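Local coordinates for putative lipoprotein (Parabacteroides distasonis ATCC 8503, PDB 3JX8) that is of unknown function but, as a putative lipoprotein with an autotransporter-adhesin-like head domain, may take part in lipid binding or cell adhesion, at residues R6-N10 with D50-Y56; K99-G105 with E121-S127; Q196-C202 with Y213-D219; A220-G226 with S239-S245. All blocks are in the same frame, centred on the assembly; numbering follows the deposited sequence.

In the fold
Contacts 1 to 4 come in that order along the chain, each closing before the next opens. Contact 1 sits near the N-terminal end, where strand 6-8 and the tail after it meet the turn between strands 44-50 and 57-62. Its centre lies about 24 Å from that of contact 2 and about 48 Å from those of contacts 3 and 4. The other three join neighbouring parallel strands of one sheet: 100-104 with 120-125, 200-205 with 217-223, and 217-223 with 235-241; contact 3 also pairs 196-197 with 209-214 before its corner. Contacts 3 and 4 share strand 217-223 and touch where C202 O meets N221 N. Contacts 2 and 4 also reach the second subunit, consistent with an elongated beta-solenoid that pairs through this sheet.

Contact 1 of 4, residues R6-N10 with D50-Y56; sequences RIDGN and DENLFDY
N52 holds the end of strand 6-8 and the loop after it with both ends of its amide. Its ND2 donates to D8 O over 2.9 Å, with the acceptor in the amide plane, while its OD1 takes N10 N, also at 2.9 Å, from above the carbonyl plane. With CG tucked between N52's own backbone N and carbonyl carbon (chi1 64°), the amide faces that chain. The N10 amide slides over it in the opposite sense, planes 26° apart, and its ND2 reaches the anti lone pair of E51 OE2 at 3.0 Å; N12 is a second donor to that oxygen. D50 lays its CG 3.4 Å from G9 CA, its OD2 held by T87 and G11. Farther along, I7 CG1 lies over one face of the Y56 ring, 3.9 Å from the centroid, and I7 CG2 meets L53 CD2 at 3.6 Å. Polar bonds thus fix D8 to N10, while the strand before them rests through I7 on an aliphatic-aromatic patch of L53 and Y56.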
loop_
_atom_site.group_PDB
_atom_site.type_symbol
_atom_site.label_atom_id
_atom_site.label_comp_id
_atom_site.label_asym_id
_atom_site.label_seq_id
_atom_site.Cartn_x
_atom_site.Cartn_y
_atom_site.Cartn_z
ATOM N N ARG A 6 13.286 13.146 -23.416
ATOM C CA ARG A 6 12.066 13.975 -23.532
ATOM C C ARG A 6 11.760 14.386 -24.970
ATOM O O ARG A 6 12.612 14.900 -25.636
ATOM C CB ARG A 6 12.190 15.219 -22.680
ATOM C CG ARG A 6 11.049 16.194 -22.834
ATOM C CD ARG A 6 11.299 17.460 -22.062
ATOM N NE ARG A 6 10.416 18.539 -22.472
ATOM C CZ ARG A 6 10.271 19.693 -21.817
ATOM N NH1 ARG A 6 10.942 19.953 -20.686
ATOM N NH2 ARG A 6 9.422 20.598 -22.283
ATOM N N ILE A 7 10.543 14.167 -25.444
ATOM C CA ILE A 7 10.188 14.538 -26.816
ATOM C C ILE A 7 8.974 15.455 -26.757
ATOM O O ILE A 7 7.926 15.079 -26.251
ATOM C CB ILE A 7 9.859 13.322 -27.720
ATOM C CG1 ILE A 7 10.825 12.134 -27.493
ATOM C CG2 ILE A 7 9.810 13.766 -29.183
ATOM C CD1 ILE A 7 12.234 12.300 -28.059
ATOM N N ASP A 8 9.129 16.678 -27.246
ATOM C CA ASP A 8 8.014 17.619 -27.242
ATOM C C ASP A 8 7.196 17.471 -28.503
ATOM O O ASP A 8 7.746 17.261 -29.569
ATOM C CB ASP A 8 8.519 19.042 -27.113
ATOM C CG ASP A 8 9.209 19.298 -25.776
ATOM O OD1 ASP A 8 8.732 18.808 -24.745
ATOM O OD2 ASP A 8 10.247 19.979 -25.769
ATOM N N GLY A 9 5.881 17.582 -28.359
ATOM C CA GLY A 9 4.978 17.585 -29.502
ATOM C C GLY A 9 5.234 18.793 -30.364
ATOM O O GLY A 9 5.402 19.885 -29.855
ATOM N N ASN A 10 5.272 18.594 -31.683
ATOM C CA ASN A 10 5.555 19.684 -32.608
ATOM C C ASN A 10 4.352 20.591 -32.853
ATOM O O ASN A 10 4.456 21.512 -33.619
ATOM C CB ASN A 10 6.138 19.170 -33.935
ATOM C CG ASN A 10 5.108 18.458 -34.835
ATOM O OD1 ASN A 10 3.951 18.244 -34.478
ATOM N ND2 ASN A 10 5.566 18.059 -36.009
ATOM N N ASP A 50 0.289 14.917 -31.456
ATOM C CA ASP A 50 1.228 15.619 -32.307
ATOM C C ASP A 50 1.882 14.602 -33.257
ATOM O O ASP A 50 2.329 13.532 -32.831
ATOM C CB ASP A 50 2.300 16.354 -31.494
ATOM C CG ASP A 50 1.701 17.315 -30.460
ATOM O OD1 ASP A 50 1.085 16.815 -29.507
ATOM O OD2 ASP A 50 1.854 18.556 -30.582
ATOM N N GLU A 51 1.931 14.950 -34.544
ATOM C CA GLU A 51 2.327 14.012 -35.588
ATOM C C GLU A 51 3.693 13.383 -35.302
ATOM O O GLU A 51 3.929 12.209 -35.608
ATOM C CB GLU A 51 2.331 14.680 -36.963
ATOM C CG GLU A 51 3.365 15.780 -37.111
ATOM C CD GLU A 51 3.202 16.630 -38.375
ATOM O OE1 GLU A 51 2.550 16.199 -39.370
ATOM O OE2 GLU A 51 3.795 17.725 -38.360
ATOM N N ASN A 52 4.590 14.154 -34.707
ATOM C CA ASN A 52 5.930 13.651 -34.440
ATOM C C ASN A 52 5.991 12.580 -33.332
ATOM O O ASN A 52 6.901 11.776 -33.312
ATOM C CB ASN A 52 6.883 14.812 -34.162
ATOM C CG ASN A 52 6.519 15.577 -32.908
ATOM O OD1 ASN A 52 5.367 15.926 -32.692
ATOM N ND2 ASN A 52 7.520 15.858 -32.080
ATOM N N LEU A 53 5.003 12.527 -32.453
ATOM C CA LEU A 53 5.057 11.623 -31.319
ATOM C C LEU A 53 4.651 10.156 -31.645
ATOM O O LEU A 53 5.021 9.237 -30.894
ATOM C CB LEU A 53 4.219 12.199 -30.178
ATOM C CG LEU A 53 4.728 13.544 -29.641
ATOM C CD1 LEU A 53 3.877 14.029 -28.427
ATOM C CD2 LEU A 53 6.242 13.492 -29.318
ATOM N N PHE A 54 3.955 9.915 -32.766
ATOM C CA PHE A 54 3.585 8.534 -33.143
ATOM C C PHE A 54 4.795 7.607 -33.257
ATOM O O PHE A 54 4.708 6.455 -32.932
ATOM C CB PHE A 54 2.829 8.474 -34.490
ATOM C CG PHE A 54 1.377 8.864 -34.395
ATOM C CD1 PHE A 54 0.463 8.026 -33.794
ATOM C CD2 PHE A 54 0.923 10.058 -34.922
ATOM C CE1 PHE A 54 -0.879 8.370 -33.703
ATOM C CE2 PHE A 54 -0.429 10.395 -34.837
ATOM C CZ PHE A 54 -1.318 9.550 -34.219
ATOM N N ASP A 55 5.904 8.123 -33.760
ATOM C CA ASP A 55 7.149 7.369 -33.864
ATOM C C ASP A 55 7.674 6.892 -32.518
ATOM O O ASP A 55 8.509 5.985 -32.495
ATOM C CB ASP A 55 8.255 8.228 -34.492
ATOM C CG ASP A 55 8.002 8.543 -35.969
ATOM O OD1 ASP A 55 7.271 7.754 -36.614
ATOM O OD2 ASP A 55 8.492 9.597 -36.471
ATOM N N TYR A 56 7.209 7.501 -31.426
ATOM C CA TYR A 56 7.655 7.165 -30.079
ATOM C C TYR A 56 6.639 6.369 -29.275
ATOM O O TYR A 56 6.847 6.138 -28.101
ATOM C CB TYR A 56 8.000 8.451 -29.334
ATOM C CG TYR A 56 9.129 9.186 -29.986
ATOM C CD1 TYR A 56 8.882 10.116 -30.987
ATOM C CD2 TYR A 56 10.461 8.931 -29.642
ATOM C CE1 TYR A 56 9.912 10.790 -31.621
ATOM C CE2 TYR A 56 11.491 9.604 -30.272
ATOM C CZ TYR A 56 11.191 10.544 -31.257
ATOM O OH TYR A 56 12.170 11.236 -31.904
#

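Contact 2 of 4, residues K99-G105 with E121-S127; sequences KELNTVG and EINMAGS
N123 and N102 lie side by side on adjacent strands, pointing the same way. Going out along N123, CB sits 3.3 Å from N102 OD1 and 3.5 Å from L101 O. CG is anti to the N123 carbonyl carbon (chi1 -59°), which stands the amide off the sheet, with ND2 turned toward N102 and E121 and its plane 15° from that of N102. At the tip ND2 has two acceptors: N102 OD1 at 3.0 Å, tilted from the amide plane, and E121 OE2 at 2.8 Å, almost in that plane. OD1 accepts from N144 on the next strand, so the amide is gripped at both ends. N102 repeats the pattern one strand back, its ND2 bonding to E100 OE2 at 2.8 Å.

The carboxylates of E100 and E121 are stacked, with E100 OE1 3.9 Å from E121 OE2; such crowding of charge would probably raise their proton affinity. On the other face T103 CG2 packs against M124 CB at 3.7 Å, and L101 CD2 meets I122 CG2. Backbone bonds such as T103 N to N123 O (2.8 Å) keep the strands parallel. N102, N123 and N144 make a ladder of amides bonded from coil to coil on an outer face, the like-on-like stacking that parallel beta-helices, the fold of the pectate-lyase-like clan, allow.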
loop_
_atom_site.group_PDB
_atom_site.type_symbol
_atom_site.label_atom_id
_atom_site.label_comp_id
_atom_site.label_asym_id
_atom_site.label_seq_id
_atom_site.Cartn_x
_atom_site.Cartn_y
_atom_site.Cartn_z
ATOM N N LYS A 99 -12.385 -6.639 -19.406
ATOM C CA LYS A 99 -12.248 -7.387 -18.181
ATOM C C LYS A 99 -11.205 -6.767 -17.292
ATOM O O LYS A 99 -11.319 -6.841 -16.088
ATOM C CB LYS A 99 -11.820 -8.820 -18.449
ATOM C CG LYS A 99 -12.717 -9.586 -19.369
ATOM C CD LYS A 99 -12.276 -11.044 -19.468
ATOM C CE LYS A 99 -13.209 -11.839 -20.376
ATOM N NZ LYS A 99 -12.910 -13.305 -20.246
ATOM N N GLU A 100 -10.172 -6.190 -17.897
ATOM C CA GLU A 100 -9.081 -5.616 -17.125
ATOM C C GLU A 100 -8.412 -4.415 -17.791
ATOM O O GLU A 100 -7.969 -4.480 -18.954
ATOM C CB GLU A 100 -8.050 -6.683 -16.808
ATOM C CG GLU A 100 -7.069 -6.220 -15.807
ATOM C CD GLU A 100 -6.057 -7.267 -15.468
ATOM O OE1 GLU A 100 -6.459 -8.430 -15.322
ATOM O OE2 GLU A 100 -4.858 -6.933 -15.336
ATOM N N LEU A 101 -8.350 -3.333 -17.022
ATOM C CA LEU A 101 -7.688 -2.102 -17.366
ATOM C C LEU A 101 -6.472 -1.920 -16.436
ATOM O O LEU A 101 -6.595 -1.920 -15.203
ATOM C CB LEU A 101 -8.634 -0.923 -17.162
ATOM C CG LEU A 101 -7.989 0.455 -17.366
ATOM C CD1 LEU A 101 -7.490 0.584 -18.810
ATOM C CD2 LEU A 101 -8.959 1.594 -17.005
ATOM N N ASN A 102 -5.321 -1.723 -17.053
ATOM C CA ASN A 102 -4.101 -1.390 -16.370
ATOM C C ASN A 102 -3.689 -0.072 -16.945
ATOM O O ASN A 102 -3.309 -0.004 -18.110
ATOM C CB ASN A 102 -3.049 -2.464 -16.610
ATOM C CG ASN A 102 -3.408 -3.777 -15.908
ATOM O OD1 ASN A 102 -3.482 -3.826 -14.689
ATOM N ND2 ASN A 102 -3.677 -4.823 -16.677
ATOM N N THR A 103 -3.837 0.972 -16.154
ATOM C CA THR A 103 -3.524 2.306 -16.564
ATOM C C THR A 103 -2.464 2.932 -15.619
ATOM O O THR A 103 -2.514 2.736 -14.384
ATOM C CB THR A 103 -4.807 3.146 -16.641
ATOM O OG1 THR A 103 -4.488 4.406 -17.216
ATOM C CG2 THR A 103 -5.440 3.369 -15.304
ATOM N N VAL A 104 -1.494 3.632 -16.203
ATOM C CA VAL A 104 -0.376 4.201 -15.471
ATOM C C VAL A 104 -0.091 5.578 -16.031
ATOM O O VAL A 104 0.128 5.738 -17.247
ATOM C CB VAL A 104 0.929 3.341 -15.593
ATOM C CG1 VAL A 104 2.079 3.984 -14.781
ATOM C CG2 VAL A 104 0.692 1.853 -15.159
ATOM N N GLY A 105 -0.091 6.583 -15.167
ATOM C CA GLY A 105 0.280 7.908 -15.586
ATOM C C GLY A 105 -0.667 8.958 -15.076
ATOM O O GLY A 105 -1.393 8.758 -14.104
ATOM N N GLU A 121 -12.051 -5.428 -13.733
ATOM C CA GLU A 121 -10.958 -5.023 -12.847
ATOM C C GLU A 121 -10.231 -3.793 -13.381
ATOM O O GLU A 121 -9.690 -3.815 -14.493
ATOM C CB GLU A 121 -9.963 -6.168 -12.725
ATOM C CG GLU A 121 -8.829 -5.900 -11.765
ATOM C CD GLU A 121 -7.908 -7.080 -11.637
ATOM O OE1 GLU A 121 -8.406 -8.206 -11.452
ATOM O OE2 GLU A 121 -6.696 -6.894 -11.738
ATOM N N ILE A 122 -10.230 -2.726 -12.592
ATOM C CA ILE A 122 -9.505 -1.487 -12.901
ATOM C C ILE A 122 -8.277 -1.354 -11.998
ATOM O O ILE A 122 -8.402 -1.368 -10.758
ATOM C CB ILE A 122 -10.389 -0.269 -12.668
ATOM C CG1 ILE A 122 -11.649 -0.377 -13.505
ATOM C CG2 ILE A 122 -9.670 1.020 -13.034
ATOM C CD1 ILE A 122 -12.384 0.888 -13.546
ATOM N N ASN A 123 -7.099 -1.248 -12.617
ATOM C CA ASN A 123 -5.829 -1.069 -11.901
ATOM C C ASN A 123 -5.160 0.210 -12.410
ATOM O O ASN A 123 -4.830 0.320 -13.594
ATOM C CB ASN A 123 -4.895 -2.246 -12.120
ATOM C CG ASN A 123 -5.491 -3.577 -11.667
ATOM O OD1 ASN A 123 -5.880 -3.743 -10.511
ATOM N ND2 ASN A 123 -5.519 -4.541 -12.572
HETATM N N MSE A 124 -5.022 1.190 -11.533
HETATM C CA MSE A 124 -4.346 2.442 -11.832
HETATM C C MSE A 124 -3.106 2.719 -10.949
HETATM O O MSE A 124 -3.172 2.573 -9.729
HETATM C CB MSE A 124 -5.308 3.569 -11.636
HETATM C CG MSE A 124 -4.582 4.899 -11.214
HETATM SE SE MSE A 124 -5.533 6.180 -12.179
HETATM C CE MSE A 124 -4.206 6.468 -13.661
ATOM N N ALA A 125 -1.996 3.133 -11.569
ATOM C CA ALA A 125 -0.854 3.663 -10.847
ATOM C C ALA A 125 -0.609 5.090 -11.342
ATOM O O ALA A 125 -0.544 5.340 -12.549
ATOM C CB ALA A 125 0.378 2.772 -11.040
ATOM N N GLY A 126 -0.511 6.031 -10.415
ATOM C CA GLY A 126 -0.167 7.400 -10.721
ATOM C C GLY A 126 -1.149 8.468 -10.266
ATOM O O GLY A 126 -1.978 8.261 -9.363
ATOM N N SER A 127 -1.031 9.630 -10.910
ATOM C CA SER A 127 -1.720 10.841 -10.536
ATOM C C SER A 127 -2.955 11.064 -11.357
ATOM O O SER A 127 -3.696 12.008 -11.112
ATOM C CB SER A 127 -0.795 12.024 -10.741
ATOM O OG SER A 127 -0.385 12.085 -12.123
HETATM O O HOH W 1 -4.403 -8.205 -12.321
#

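Contact 3 of 4, residues Q196-C202 with Y213-D219; sequences QARKAEC and YATQILD. With SO4 (sulfate ion), chain I.
The R198 carbonyl oxygen takes two backbone donors from the facing chain, Q216 N at 2.8 Å and I217 N at 3.2 Å, both in its carbonyl plane. This beta bulge shifts the register by one: A197 pairs with A214, but K199 with I217. Regular parallel bonds run on either side of it, among them T215 N to A197 O and C202 N to D219 O.

Of the charged groups, K199 NZ grips a sulfate through O1 at 2.6 Å and O2 at 2.7 Å. R198 adds only weak bonds to O4 and has D178 as its salt-bridge partner.

Q196 CG makes a CH-pi contact over the face of the Y213 ring, 3.9 Å from its centroid; K231 makes a cation-pi contact with that ring.

Among the apolar pairs, A200 CB meets A214 CB at 4.0 Å across the corner, and L218 CD1 touches C202 SG at 3.9 Å. The bulge falls where both chains turn their corners, and R198 O, with its two donors, ties them together there; small alanines meet on the inner side of the corner, and the basic pair outside binds a sulfate, probably from the crystallisation liquor.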
loop_
_atom_site.group_PDB
_atom_site.type_symbol
_atom_site.label_atom_id
_atom_site.label_comp_id
_atom_site.label_asym_id
_atom_site.label_seq_id
_atom_site.Cartn_x
_atom_site.Cartn_y
_atom_site.Cartn_z
ATOM N N GLN A 196 -24.686 2.271 -1.391
ATOM C CA GLN A 196 -25.400 1.465 -0.421
ATOM C C GLN A 196 -25.039 -0.010 -0.531
ATOM O O GLN A 196 -25.411 -0.682 -1.483
ATOM C CB GLN A 196 -26.906 1.646 -0.590
ATOM C CG GLN A 196 -27.718 1.004 0.501
ATOM C CD GLN A 196 -29.187 0.904 0.133
ATOM O OE1 GLN A 196 -30.005 1.627 0.655
ATOM N NE2 GLN A 196 -29.507 0.026 -0.799
ATOM N N ALA A 197 -24.333 -0.492 0.478
ATOM C CA ALA A 197 -23.951 -1.888 0.598
ATOM C C ALA A 197 -24.838 -2.592 1.610
ATOM O O ALA A 197 -25.180 -2.027 2.652
ATOM C CB ALA A 197 -22.521 -1.999 1.042
ATOM N N ARG A 198 -25.187 -3.845 1.328
ATOM C CA ARG A 198 -25.820 -4.666 2.351
ATOM C C ARG A 198 -24.775 -5.097 3.388
ATOM O O ARG A 198 -24.985 -4.914 4.581
ATOM C CB ARG A 198 -26.542 -5.873 1.746
ATOM C CG ARG A 198 -27.236 -6.723 2.803
ATOM C CD ARG A 198 -28.056 -7.854 2.177
ATOM N NE ARG A 198 -27.184 -8.782 1.451
ATOM C CZ ARG A 198 -26.535 -9.823 1.972
ATOM N NH1 ARG A 198 -26.658 -10.145 3.258
ATOM N NH2 ARG A 198 -25.743 -10.556 1.195
ATOM N N LYS A 199 -23.687 -5.705 2.910
ATOM C CA LYS A 199 -22.560 -6.083 3.741
ATOM C C LYS A 199 -21.301 -5.379 3.258
ATOM O O LYS A 199 -21.023 -5.348 2.059
ATOM C CB LYS A 199 -22.322 -7.583 3.678
ATOM C CG LYS A 199 -23.553 -8.419 4.058
ATOM C CD LYS A 199 -23.208 -9.835 4.611
ATOM C CE LYS A 199 -22.535 -10.760 3.597
ATOM N NZ LYS A 199 -22.477 -12.214 4.048
ATOM N N ALA A 200 -20.535 -4.828 4.185
ATOM C CA ALA A 200 -19.255 -4.203 3.856
ATOM C C ALA A 200 -18.163 -4.577 4.853
ATOM O O ALA A 200 -18.394 -4.665 6.084
ATOM C CB ALA A 200 -19.392 -2.719 3.793
ATOM N N GLU A 201 -16.967 -4.760 4.304
ATOM C CA GLU A 201 -15.733 -4.911 5.074
ATOM C C GLU A 201 -14.824 -3.715 4.795
ATOM O O GLU A 201 -14.566 -3.392 3.628
ATOM C CB GLU A 201 -15.017 -6.169 4.617
ATOM C CG GLU A 201 -13.867 -6.547 5.507
ATOM C CD GLU A 201 -13.023 -7.678 4.925
ATOM O OE1 GLU A 201 -13.616 -8.480 4.145
ATOM O OE2 GLU A 201 -11.793 -7.748 5.247
ATOM N N CYS A 202 -14.349 -3.070 5.846
ATOM C CA CYS A 202 -13.504 -1.886 5.733
ATOM C C CYS A 202 -12.209 -2.116 6.472
ATOM O O CYS A 202 -12.195 -2.459 7.660
ATOM C CB CYS A 202 -14.205 -0.699 6.337
ATOM S SG CYS A 202 -15.643 -0.185 5.429
ATOM N N TYR A 213 -21.481 3.134 3.839
ATOM C CA TYR A 213 -22.903 2.966 4.093
ATOM C C TYR A 213 -23.205 1.491 3.902
ATOM O O TYR A 213 -23.156 0.984 2.785
ATOM C CB TYR A 213 -23.680 3.813 3.102
ATOM C CG TYR A 213 -25.192 3.728 3.115
ATOM C CD1 TYR A 213 -25.890 3.283 4.220
ATOM C CD2 TYR A 213 -25.928 4.178 2.008
ATOM C CE1 TYR A 213 -27.264 3.237 4.230
ATOM C CE2 TYR A 213 -27.310 4.154 2.006
ATOM C CZ TYR A 213 -27.973 3.690 3.121
ATOM O OH TYR A 213 -29.340 3.655 3.148
ATOM N N ALA A 214 -23.483 0.809 5.014
ATOM C CA ALA A 214 -23.796 -0.620 5.056
ATOM C C ALA A 214 -25.113 -0.748 5.808
ATOM O O ALA A 214 -25.307 -0.126 6.846
ATOM C CB ALA A 214 -22.678 -1.442 5.750
ATOM N N THR A 215 -26.021 -1.535 5.267
ATOM C CA THR A 215 -27.353 -1.666 5.861
ATOM C C THR A 215 -27.467 -2.848 6.819
ATOM O O THR A 215 -28.222 -2.771 7.778
ATOM C CB THR A 215 -28.449 -1.748 4.785
ATOM O OG1 THR A 215 -28.261 -2.936 4.018
ATOM C CG2 THR A 215 -28.387 -0.512 3.862
ATOM N N GLN A 216 -26.712 -3.917 6.598
ATOM C CA GLN A 216 -26.880 -5.112 7.426
ATOM C C GLN A 216 -25.657 -5.501 8.272
ATOM O O GLN A 216 -25.777 -5.682 9.470
ATOM C CB GLN A 216 -27.276 -6.252 6.528
ATOM C CG GLN A 216 -27.706 -7.483 7.259
ATOM C CD GLN A 216 -28.045 -8.575 6.280
ATOM O OE1 GLN A 216 -28.878 -8.383 5.382
ATOM N NE2 GLN A 216 -27.382 -9.716 6.419
ATOM N N ILE A 217 -24.502 -5.641 7.634
ATOM C CA ILE A 217 -23.273 -6.065 8.306
ATOM C C ILE A 217 -22.130 -5.117 7.923
ATOM O O ILE A 217 -21.937 -4.806 6.744
ATOM C CB ILE A 217 -22.848 -7.492 7.855
ATOM C CG1 ILE A 217 -23.926 -8.529 8.178
ATOM C CG2 ILE A 217 -21.547 -7.905 8.493
ATOM C CD1 ILE A 217 -24.148 -8.733 9.656
ATOM N N LEU A 218 -21.375 -4.680 8.924
ATOM C CA LEU A 218 -20.194 -3.851 8.737
ATOM C C LEU A 218 -19.072 -4.423 9.584
ATOM O O LEU A 218 -19.198 -4.571 10.809
ATOM C CB LEU A 218 -20.430 -2.380 9.109
ATOM C CG LEU A 218 -19.215 -1.437 9.031
ATOM C CD1 LEU A 218 -18.618 -1.390 7.572
ATOM C CD2 LEU A 218 -19.625 -0.023 9.525
ATOM N N ASP A 219 -17.977 -4.732 8.921
ATOM C CA ASP A 219 -16.793 -5.242 9.567
ATOM C C ASP A 219 -15.742 -4.139 9.408
ATOM O O ASP A 219 -15.291 -3.844 8.288
ATOM C CB ASP A 219 -16.465 -6.559 8.862
ATOM C CG ASP A 219 -15.256 -7.238 9.391
ATOM O OD1 ASP A 219 -14.692 -6.805 10.421
ATOM O OD2 ASP A 219 -14.860 -8.250 8.745
HETATM S S SO4 I . -25.335 -13.612 3.714
HETATM O O1 SO4 I . -24.851 -12.802 4.820
HETATM O O2 SO4 I . -24.214 -13.973 2.849
HETATM O O3 SO4 I . -26.002 -14.783 4.259
HETATM O O4 SO4 I . -26.334 -12.881 2.966
#

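Contact 4 of 4, residues A220-G226 with S239-S245; sequences ANIVGSG and SIMGSGS
I222 is bonded to strand 239-241 from both its backbone poles: I222 N donates to S239 O, and I222 O accepts M241 N, each at 2.8 Å. The same I222 O also takes a proton from a water, and that water lies 2.9 Å from S239 OG, so it bridges the two strands. Beyond the strands the turns stay bonded, G244 N to G224 O at 3.0 Å and S245 N to G226 O at 3.1 Å.

Among the side chains, the extended I222 (chi2 172°) brings CD1 to within 3.3 Å of S245 O. N221 lays OD1 3.2 Å from S239 CB, while its ND2 is held by D219, which fixes the amide's rotation. S225 and S243 repeat each other at the two turns, S243 OG resting 3.3 Å from S225 CB.

What sets this geometry is glycine: G224 and G242 have backbone angles (phi 134° and 132°) at which a CB would jam against the preceding carbonyl oxygen, so that only glycine fits comfortably, and G244 passes close against G226 O. Farther out, I228 and I246 pack on I222 from inside the coil, whereas V29 and A125 of the second subunit meet M241 and V223 on the opposite face. The chemistry is that of stacked Gly-Ser-Gly turns, in which backbone bonds carry one coil onto the next and apolar side chains are left to the core and the subunit interface.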
loop_
_atom_site.group_PDB
_atom_site.type_symbol
_atom_site.label_atom_id
_atom_site.label_comp_id
_atom_site.label_asym_id
_atom_site.label_seq_id
_atom_site.Cartn_x
_atom_site.Cartn_y
_atom_site.Cartn_z
ATOM N N ALA A 220 -15.404 -3.492 10.516
ATOM C CA ALA A 220 -14.643 -2.247 10.534
ATOM C C ALA A 220 -13.293 -2.481 11.227
ATOM O O ALA A 220 -13.250 -2.797 12.427
ATOM C CB ALA A 220 -15.438 -1.151 11.231
ATOM N N ASN A 221 -12.201 -2.376 10.469
ATOM C CA ASN A 221 -10.860 -2.705 10.958
ATOM C C ASN A 221 -9.890 -1.591 10.670
ATOM O O ASN A 221 -9.791 -1.117 9.514
ATOM C CB ASN A 221 -10.340 -3.990 10.296
ATOM C CG ASN A 221 -11.299 -5.158 10.490
ATOM O OD1 ASN A 221 -11.461 -5.642 11.605
ATOM N ND2 ASN A 221 -12.005 -5.542 9.443
ATOM N N ILE A 222 -9.163 -1.175 11.700
ATOM C CA ILE A 222 -8.155 -0.131 11.587
ATOM C C ILE A 222 -6.910 -0.556 12.344
ATOM O O ILE A 222 -6.969 -0.979 13.531
ATOM C CB ILE A 222 -8.623 1.212 12.193
ATOM C CG1 ILE A 222 -9.977 1.638 11.598
ATOM C CG2 ILE A 222 -7.510 2.280 12.059
ATOM C CD1 ILE A 222 -10.632 2.856 12.274
ATOM N N VAL A 223 -5.790 -0.448 11.638
ATOM C CA VAL A 223 -4.476 -0.575 12.216
ATOM C C VAL A 223 -3.752 0.725 11.903
ATOM O O VAL A 223 -3.231 0.911 10.794
ATOM C CB VAL A 223 -3.735 -1.817 11.652
ATOM C CG1 VAL A 223 -2.278 -1.884 12.199
ATOM C CG2 VAL A 223 -4.533 -3.096 11.988
ATOM N N GLY A 224 -3.720 1.628 12.869
ATOM C CA GLY A 224 -3.113 2.957 12.693
ATOM C C GLY A 224 -3.975 4.089 13.234
ATOM O O GLY A 224 -4.754 3.891 14.122
ATOM N N SER A 225 -3.818 5.286 12.690
ATOM C CA SER A 225 -4.517 6.498 13.163
ATOM C C SER A 225 -5.721 6.846 12.302
ATOM O O SER A 225 -6.401 7.833 12.550
ATOM C CB SER A 225 -3.558 7.681 13.111
ATOM O OG SER A 225 -3.098 7.887 11.762
ATOM N N GLY A 226 -5.976 6.032 11.278
ATOM C CA GLY A 226 -7.094 6.246 10.389
ATOM C C GLY A 226 -8.476 6.177 10.985
ATOM O O GLY A 226 -8.656 5.900 12.185
ATOM N N SER A 239 -12.745 -3.289 15.152
ATOM C CA SER A 239 -11.401 -3.677 15.527
ATOM C C SER A 239 -10.437 -2.534 15.265
ATOM O O SER A 239 -10.268 -2.121 14.117
ATOM C CB SER A 239 -11.024 -4.890 14.730
ATOM O OG SER A 239 -9.687 -5.200 15.013
ATOM N N ILE A 240 -9.847 -1.992 16.323
ATOM C CA ILE A 240 -8.906 -0.890 16.215
ATOM C C ILE A 240 -7.612 -1.177 16.998
ATOM O O ILE A 240 -7.643 -1.404 18.201
ATOM C CB ILE A 240 -9.475 0.420 16.767
ATOM C CG1 ILE A 240 -10.792 0.762 16.118
ATOM C CG2 ILE A 240 -8.461 1.541 16.580
ATOM C CD1 ILE A 240 -11.493 1.950 16.771
HETATM N N MSE A 241 -6.481 -1.154 16.302
HETATM C CA MSE A 241 -5.165 -1.204 16.930
HETATM C C MSE A 241 -4.491 0.079 16.550
HETATM O O MSE A 241 -4.081 0.274 15.389
HETATM C CB MSE A 241 -4.353 -2.406 16.428
HETATM C CG MSE A 241 -3.136 -2.640 17.259
HETATM SE SE MSE A 241 -1.895 -3.853 16.343
HETATM C CE MSE A 241 -2.955 -5.502 16.656
ATOM N N GLY A 242 -4.415 0.990 17.489
ATOM C CA GLY A 242 -3.833 2.306 17.226
ATOM C C GLY A 242 -4.716 3.419 17.741
ATOM O O GLY A 242 -5.652 3.174 18.472
ATOM N N SER A 243 -4.410 4.650 17.347
ATOM C CA SER A 243 -5.152 5.854 17.779
ATOM C C SER A 243 -6.348 6.189 16.886
ATOM O O SER A 243 -7.016 7.208 17.103
ATOM C CB SER A 243 -4.214 7.062 17.762
ATOM O OG SER A 243 -3.788 7.311 16.413
ATOM N N GLY A 244 -6.628 5.355 15.878
ATOM C CA GLY A 244 -7.747 5.589 14.980
ATOM C C GLY A 244 -9.106 5.493 15.643
ATOM O O GLY A 244 -9.224 5.263 16.858
ATOM N N SER A 245 -10.152 5.680 14.848
ATOM C CA SER A 245 -11.486 5.712 15.393
ATOM C C SER A 245 -12.571 5.406 14.389
ATOM O O SER A 245 -12.388 5.542 13.186
ATOM C CB SER A 245 -11.750 7.074 16.047
ATOM O OG SER A 245 -11.856 8.042 15.055
HETATM O O HOH W 2 -7.537 -3.610 13.891
#